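T-lymphoma invasion and metastasis-inducing protein 1 (Homo sapiens, PDB 4K2P) probably acts in signalling at tight junctions, combining a phosphoinositide-binding PH domain with a coiled-coil extension thought to take part in protein-protein interaction, probably with Par-3. Local coordinates at residues 101-105 with 106-110; 132-135 with 136-140; 173-176 with 177-181. The protein carries 5 engineered substitutions. All coordinates share one frame; numbering follows the deposited sequence.

Overall arrangement
From the N terminus, the three contacts follow one another in series; none nests within or crosses another, and each closes only a short local turn. Interaction 1 joins strand 98-102 of the PH-domain sheet to helix 106-128. That helix runs toward interaction 2, whose centre lies about 28 Å from that of interaction 1 and which starts helix 133-161. Interaction 3 belongs to the next long helix, 168-203, with its centre about 32 Å from that of interaction 2. Interactions 1 and 3, centres about 43 Å apart, lie on opposite sides of the chain's centre. Together they sample the passage from the sheet through its helix into the coiled-coil extension.

Interaction 1. Residues 101-105 with 106-110; sequences FQTTS and QTELE
Ser105 O accepts Leu109 N at 3.1 Å (N-H...O angle 154°), an i to i+4 bond that closes the first turn of helix 106-128, just past the end of strand 98-102. Ser105 adds a second grip through its side chain: with chi1 at 67°, Ser105 OG lies between the backbone N and the carbonyl carbon, and from there it takes Glu108 N at 3.3 Å in a nearly straight bond of 164°. With an alanine here, the amide of Glu108 would probably be left without its side-chain acceptor and the helix start less firmly fixed. Thr103 reaches the same turn from the strand side. Thr103 OG1 meets Glu108 CG at 3.1 Å, the two side chains crossing at about a right angle, while Thr103 CG2 lies 3.7 Å from Leu109 CB. The Glu108 chain bends at chi2, and its carboxylate forms a salt bridge with Lys10. Across this first turn Gln106 NE2 donates to Glu110 OE2 at 3.1 Å; the oxygen lies in the amide plane of Gln106, while the nitrogen comes from above the carboxylate plane. Leu109 also touches Phe89 of strand 88-92. This is a serine N-cap at the start of the C-terminal helix that packs against the sheet of a PH domain.

Interaction 2. Residues 132-135 with 136-140; sequences DTLR and LLKSE
Asp132 and Leu136 meet through the backbone, Asp132 O accepting Leu136 N at 3.1 Å, and the same i to i+4 pattern continues to Ser139 N, bound to Arg135 O. The side chain of Asp132 adds to this start. With CG anti to the backbone N (chi1 -167°), its carboxylate reaches forward over the first turn, where Asp132 OD1 takes Arg135 N at 3.1 Å with an N-H...O angle of 172°. This amide approaches steeply from above the carboxylate plane. OD2 faces the Arg135 side chain, which is extended as far as CD and then bends at chi3 (-58°); Arg135 NE thereby reaches Asp132 OD2 at 3.3 Å in a salt bridge. The oxygen lies close to the guanidinium plane, although the bond itself is less straight than the capping bond to Arg135 N. One aspartate thus holds both the amide and the side chain of Arg135.

Further along, Leu137 CG sits 3.4 Å from Thr133 O, and the extended Lys138 chain runs past Leu134 O, with Lys138 CG at 3.6 Å from it. The Lys138 NZ end lies 4.3 Å from Leu134 CD2. Leu136 turns to Val124 and His128 of helix 106-128, whereas Leu137 touches Phe195 of helix 168-203. A calcium ion lies about 5 Å from the Thr133 side chain. The arrangement is an aspartate N-cap, reinforced by a salt bridge, at the start of a long coiled-coil helix.

Interaction 3. Residues 173-176 with 177-181; sequences TILD and QIFVW
With chi1 at -171° Leu175 swings CG to the side opposite its own amide nitrogen, whereas Phe179, at -65°, sets CG opposite its carbonyl carbon, and these two settings bring leucine branches and ring together one helical turn apart. Leu175 CG lies 3.9 Å from Phe179 CE2, and Leu175 CD1 is equally near Phe179 CZ, so the leucine meets the far end of the ring, the two side chains crossing at a slant. The near end is met by the backbone: Leu175 O stands 3.6 Å above one face of the Phe179 ring, offset toward the rim, while also accepting Phe179 N at an N-H...O angle of 158°.

A second apolar pair lies one residue earlier on the helix, where Ile174 CG2 approaches Ile178 CD1 at 3.9 Å. Ile178 CG1 also rests 3.3 Å from Ile174 O, the oxygen that accepts Ile178 N. Gln177 extends beyond CG alongside Thr173, pointing the same way, with Gln177 OE1 4.1 Å from Thr173 CG2. Gln177 CB lies over one face of the Trp181 ring, 3.6 Å above its plane and offset toward the rim. Val180 CG2 packs 3.3 Å from Asp176 O.

Thr173 OG1 bonds back to Lys169 O within helix 168-203. Ile174, Leu175 and Ile178 all touch Leu162 in the connection from helix 133-161, and Trp181 lies against Asp151, Leu154 and Lys155 of that helix, so this part of helix 168-203 packs beside its predecessor close to the turn that joins them.

Interaction 1. Residues 101-105 with 106-110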
# COMPACT_ATOMS: atom_id res chain seq x y z
N PHE A 101 6.81 11.46 2.86
CA PHE A 101 7.45 11.86 4.11
C PHE A 101 8.95 11.95 3.89
O PHE A 101 9.51 11.10 3.20
CB PHE A 101 7.16 10.86 5.22
CG PHE A 101 5.71 10.64 5.51
CD1 PHE A 101 5.04 11.43 6.43
CD2 PHE A 101 5.03 9.61 4.89
CE1 PHE A 101 3.70 11.20 6.72
CE2 PHE A 101 3.69 9.38 5.17
CZ PHE A 101 3.03 10.18 6.08
N GLN A 102 9.60 12.96 4.46
CA GLN A 102 11.06 13.05 4.44
C GLN A 102 11.60 13.06 5.87
O GLN A 102 11.16 13.86 6.71
CB GLN A 102 11.54 14.30 3.70
CG GLN A 102 13.08 14.37 3.53
CD GLN A 102 13.58 15.74 3.09
OE1 GLN A 102 12.94 16.76 3.34
NE2 GLN A 102 14.73 15.76 2.43
N THR A 103 12.55 12.17 6.13
CA THR A 103 13.25 12.10 7.40
C THR A 103 14.74 12.44 7.19
O THR A 103 15.11 13.03 6.17
CB THR A 103 13.04 10.70 8.04
OG1 THR A 103 13.59 10.67 9.37
CG2 THR A 103 13.68 9.62 7.19
N THR A 104 15.60 12.08 8.15
CA THR A 104 16.94 12.65 8.27
C THR A 104 18.06 11.71 7.84
O THR A 104 19.18 12.16 7.61
CB THR A 104 17.22 13.07 9.73
OG1 THR A 104 16.81 12.01 10.60
CG2 THR A 104 16.46 14.33 10.08
N SER A 105 17.77 10.42 7.76
CA SER A 105 18.79 9.43 7.42
C SER A 105 18.16 8.13 6.97
O SER A 105 16.95 7.93 7.11
CB SER A 105 19.72 9.17 8.61
OG SER A 105 19.02 8.53 9.67
N GLN A 106 18.97 7.24 6.43
CA GLN A 106 18.50 5.94 5.99
C GLN A 106 18.02 5.12 7.19
O GLN A 106 17.02 4.40 7.10
CB GLN A 106 19.60 5.20 5.23
CG GLN A 106 19.20 3.82 4.73
CD GLN A 106 17.97 3.86 3.84
OE1 GLN A 106 17.70 4.85 3.17
NE2 GLN A 106 17.20 2.79 3.86
N THR A 107 18.72 5.24 8.30
CA THR A 107 18.38 4.48 9.50
C THR A 107 17.00 4.87 10.01
O THR A 107 16.17 4.02 10.31
CB THR A 107 19.44 4.67 10.60
OG1 THR A 107 20.65 4.02 10.22
CG2 THR A 107 18.97 4.09 11.93
N GLU A 108 16.75 6.18 10.07
CA GLU A 108 15.47 6.66 10.57
C GLU A 108 14.34 6.32 9.62
O GLU A 108 13.22 6.03 10.05
CB GLU A 108 15.54 8.17 10.81
CG GLU A 108 14.39 8.70 11.62
CD GLU A 108 14.36 8.18 13.06
OE1 GLU A 108 15.30 7.46 13.48
OE2 GLU A 108 13.40 8.51 13.77
N LEU A 109 14.63 6.35 8.33
CA LEU A 109 13.64 5.97 7.33
C LEU A 109 13.22 4.53 7.56
O LEU A 109 12.03 4.23 7.58
CB LEU A 109 14.20 6.16 5.92
CG LEU A 109 13.31 5.75 4.74
CD1 LEU A 109 13.66 6.59 3.53
CD2 LEU A 109 13.46 4.28 4.40
N GLU A 110 14.19 3.65 7.75
CA GLU A 110 13.91 2.24 7.97
C GLU A 110 13.14 2.04 9.26
O GLU A 110 12.31 1.15 9.36
CB GLU A 110 15.21 1.43 8.02
CG GLU A 110 15.85 1.17 6.66
CD GLU A 110 17.30 0.71 6.78
OE1 GLU A 110 17.80 0.57 7.92
OE2 GLU A 110 17.94 0.47 5.73

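Interaction 2. Residues 132-135 with 136-140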
# COMPACT_ATOMS: atom_id res chain seq x y z
N ASP A 132 -0.63 -14.99 18.05
CA ASP A 132 0.61 -15.13 17.29
C ASP A 132 0.55 -14.33 15.99
O ASP A 132 0.06 -14.81 14.98
CB ASP A 132 0.86 -16.60 16.97
CG ASP A 132 2.27 -16.86 16.46
OD1 ASP A 132 2.97 -15.90 16.09
OD2 ASP A 132 2.65 -18.04 16.37
N THR A 133 1.07 -13.10 16.02
CA THR A 133 0.99 -12.24 14.86
C THR A 133 1.80 -12.82 13.70
O THR A 133 1.34 -12.84 12.56
CB THR A 133 1.47 -10.81 15.18
OG1 THR A 133 0.62 -10.25 16.19
CG2 THR A 133 1.42 -9.93 13.94
N LEU A 134 3.01 -13.30 14.00
CA LEU A 134 3.89 -13.87 12.98
C LEU A 134 3.26 -15.07 12.27
O LEU A 134 3.28 -15.16 11.05
CB LEU A 134 5.22 -14.29 13.61
CG LEU A 134 6.46 -13.86 12.83
CD1 LEU A 134 6.69 -12.37 12.99
CD2 LEU A 134 7.68 -14.66 13.26
N ARG A 135 2.71 -16.00 13.05
CA ARG A 135 2.06 -17.18 12.48
C ARG A 135 0.88 -16.80 11.62
O ARG A 135 0.66 -17.41 10.57
CB ARG A 135 1.62 -18.12 13.60
CG ARG A 135 0.74 -19.28 13.14
CD ARG A 135 0.55 -20.26 14.28
NE ARG A 135 1.84 -20.76 14.75
CZ ARG A 135 2.46 -21.82 14.24
NH1 ARG A 135 1.90 -22.55 13.28
NH2 ARG A 135 3.64 -22.19 14.72
N LEU A 136 0.12 -15.80 12.04
CA LEU A 136 -1.05 -15.39 11.28
C LEU A 136 -0.63 -14.82 9.93
O LEU A 136 -1.27 -15.10 8.93
CB LEU A 136 -1.87 -14.35 12.05
CG LEU A 136 -3.00 -13.72 11.23
CD1 LEU A 136 -4.04 -14.75 10.83
CD2 LEU A 136 -3.64 -12.58 12.00
N LEU A 137 0.44 -14.03 9.92
CA LEU A 137 0.91 -13.42 8.67
C LEU A 137 1.33 -14.48 7.67
O LEU A 137 0.98 -14.40 6.49
CB LEU A 137 2.09 -12.48 8.94
CG LEU A 137 1.80 -11.16 9.63
CD1 LEU A 137 3.10 -10.39 9.81
CD2 LEU A 137 0.78 -10.33 8.87
N LYS A 138 2.07 -15.48 8.13
CA LYS A 138 2.50 -16.57 7.25
C LYS A 138 1.31 -17.36 6.74
O LYS A 138 1.33 -17.85 5.61
CB LYS A 138 3.47 -17.49 7.98
CG LYS A 138 4.81 -16.84 8.27
CD LYS A 138 5.71 -17.75 9.07
CE LYS A 138 7.01 -17.05 9.43
NZ LYS A 138 7.80 -17.85 10.40
N SER A 139 0.29 -17.50 7.58
CA SER A 139 -0.90 -18.24 7.20
C SER A 139 -1.67 -17.51 6.10
O SER A 139 -2.14 -18.13 5.15
CB SER A 139 -1.80 -18.44 8.42
OG SER A 139 -3.05 -18.98 8.03
N GLU A 140 -1.77 -16.19 6.23
CA GLU A 140 -2.49 -15.36 5.27
C GLU A 140 -1.73 -15.33 3.95
O GLU A 140 -2.32 -15.20 2.87
CB GLU A 140 -2.67 -13.94 5.82
CG GLU A 140 -3.67 -13.85 6.95
CD GLU A 140 -5.08 -14.19 6.52
OE1 GLU A 140 -5.61 -13.52 5.61
OE2 GLU A 140 -5.67 -15.13 7.10

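Interaction 3. Residues 173-176 with 177-181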
# COMPACT_ATOMS: atom_id res chain seq x y z
N THR A 173 -18.44 -14.30 -22.57
CA THR A 173 -18.46 -14.59 -21.14
C THR A 173 -17.08 -14.97 -20.66
O THR A 173 -16.64 -14.54 -19.59
CB THR A 173 -19.43 -15.74 -20.80
OG1 THR A 173 -20.78 -15.37 -21.13
CG2 THR A 173 -19.36 -16.08 -19.31
N ILE A 174 -16.39 -15.79 -21.45
CA ILE A 174 -15.07 -16.25 -21.06
C ILE A 174 -14.10 -15.08 -21.08
O ILE A 174 -13.19 -15.03 -20.26
CB ILE A 174 -14.56 -17.37 -21.97
CG1 ILE A 174 -15.43 -18.61 -21.79
CG2 ILE A 174 -13.10 -17.70 -21.64
CD1 ILE A 174 -15.17 -19.69 -22.79
N LEU A 175 -14.28 -14.13 -21.99
CA LEU A 175 -13.37 -13.00 -22.05
C LEU A 175 -13.58 -12.14 -20.80
O LEU A 175 -12.61 -11.72 -20.17
CB LEU A 175 -13.57 -12.17 -23.32
CG LEU A 175 -12.49 -11.10 -23.54
CD1 LEU A 175 -11.12 -11.73 -23.79
CD2 LEU A 175 -12.84 -10.15 -24.67
N ASP A 176 -14.83 -11.88 -20.45
CA ASP A 176 -15.16 -11.19 -19.19
C ASP A 176 -14.47 -11.86 -18.01
O ASP A 176 -13.91 -11.17 -17.14
CB ASP A 176 -16.67 -11.19 -18.93
CG ASP A 176 -17.42 -10.20 -19.80
OD1 ASP A 176 -16.80 -9.26 -20.34
OD2 ASP A 176 -18.65 -10.38 -19.95
N GLN A 177 -14.50 -13.18 -17.97
CA GLN A 177 -13.93 -13.91 -16.85
C GLN A 177 -12.42 -13.78 -16.80
O GLN A 177 -11.85 -13.67 -15.72
CB GLN A 177 -14.30 -15.38 -16.90
CG GLN A 177 -15.70 -15.66 -16.41
CD GLN A 177 -16.06 -17.11 -16.59
OE1 GLN A 177 -15.91 -17.67 -17.67
NE2 GLN A 177 -16.51 -17.75 -15.52
N ILE A 178 -11.78 -13.77 -17.96
CA ILE A 178 -10.33 -13.62 -18.03
C ILE A 178 -9.95 -12.27 -17.41
O ILE A 178 -9.00 -12.18 -16.62
CB ILE A 178 -9.84 -13.75 -19.48
CG1 ILE A 178 -9.95 -15.21 -19.93
CG2 ILE A 178 -8.38 -13.28 -19.63
CD1 ILE A 178 -9.90 -15.41 -21.42
N PHE A 179 -10.73 -11.24 -17.72
CA PHE A 179 -10.44 -9.92 -17.18
C PHE A 179 -10.76 -9.84 -15.69
O PHE A 179 -10.09 -9.10 -14.96
CB PHE A 179 -11.19 -8.84 -17.96
CG PHE A 179 -10.76 -8.71 -19.40
CD1 PHE A 179 -9.52 -9.18 -19.83
CD2 PHE A 179 -11.58 -8.09 -20.32
CE1 PHE A 179 -9.12 -9.06 -21.15
CE2 PHE A 179 -11.18 -7.95 -21.65
CZ PHE A 179 -9.95 -8.44 -22.06
N VAL A 180 -11.75 -10.61 -15.22
CA VAL A 180 -12.03 -10.69 -13.78
C VAL A 180 -10.85 -11.33 -13.07
O VAL A 180 -10.41 -10.85 -12.03
CB VAL A 180 -13.33 -11.49 -13.47
CG1 VAL A 180 -13.44 -11.82 -11.97
CG2 VAL A 180 -14.55 -10.72 -13.90
N TRP A 181 -10.34 -12.42 -13.63
CA TRP A 181 -9.23 -13.15 -13.03
C TRP A 181 -7.96 -12.31 -13.03
O TRP A 181 -7.15 -12.37 -12.10
CB TRP A 181 -8.99 -14.47 -13.76
CG TRP A 181 -10.03 -15.52 -13.47
CD1 TRP A 181 -10.52 -15.88 -12.24
CD2 TRP A 181 -10.67 -16.37 -14.42
NE1 TRP A 181 -11.44 -16.89 -12.38
CE2 TRP A 181 -11.55 -17.21 -13.71
CE3 TRP A 181 -10.59 -16.50 -15.82
CZ2 TRP A 181 -12.35 -18.16 -14.34
CZ3 TRP A 181 -11.38 -17.44 -16.44
CH2 TRP A 181 -12.25 -18.26 -15.70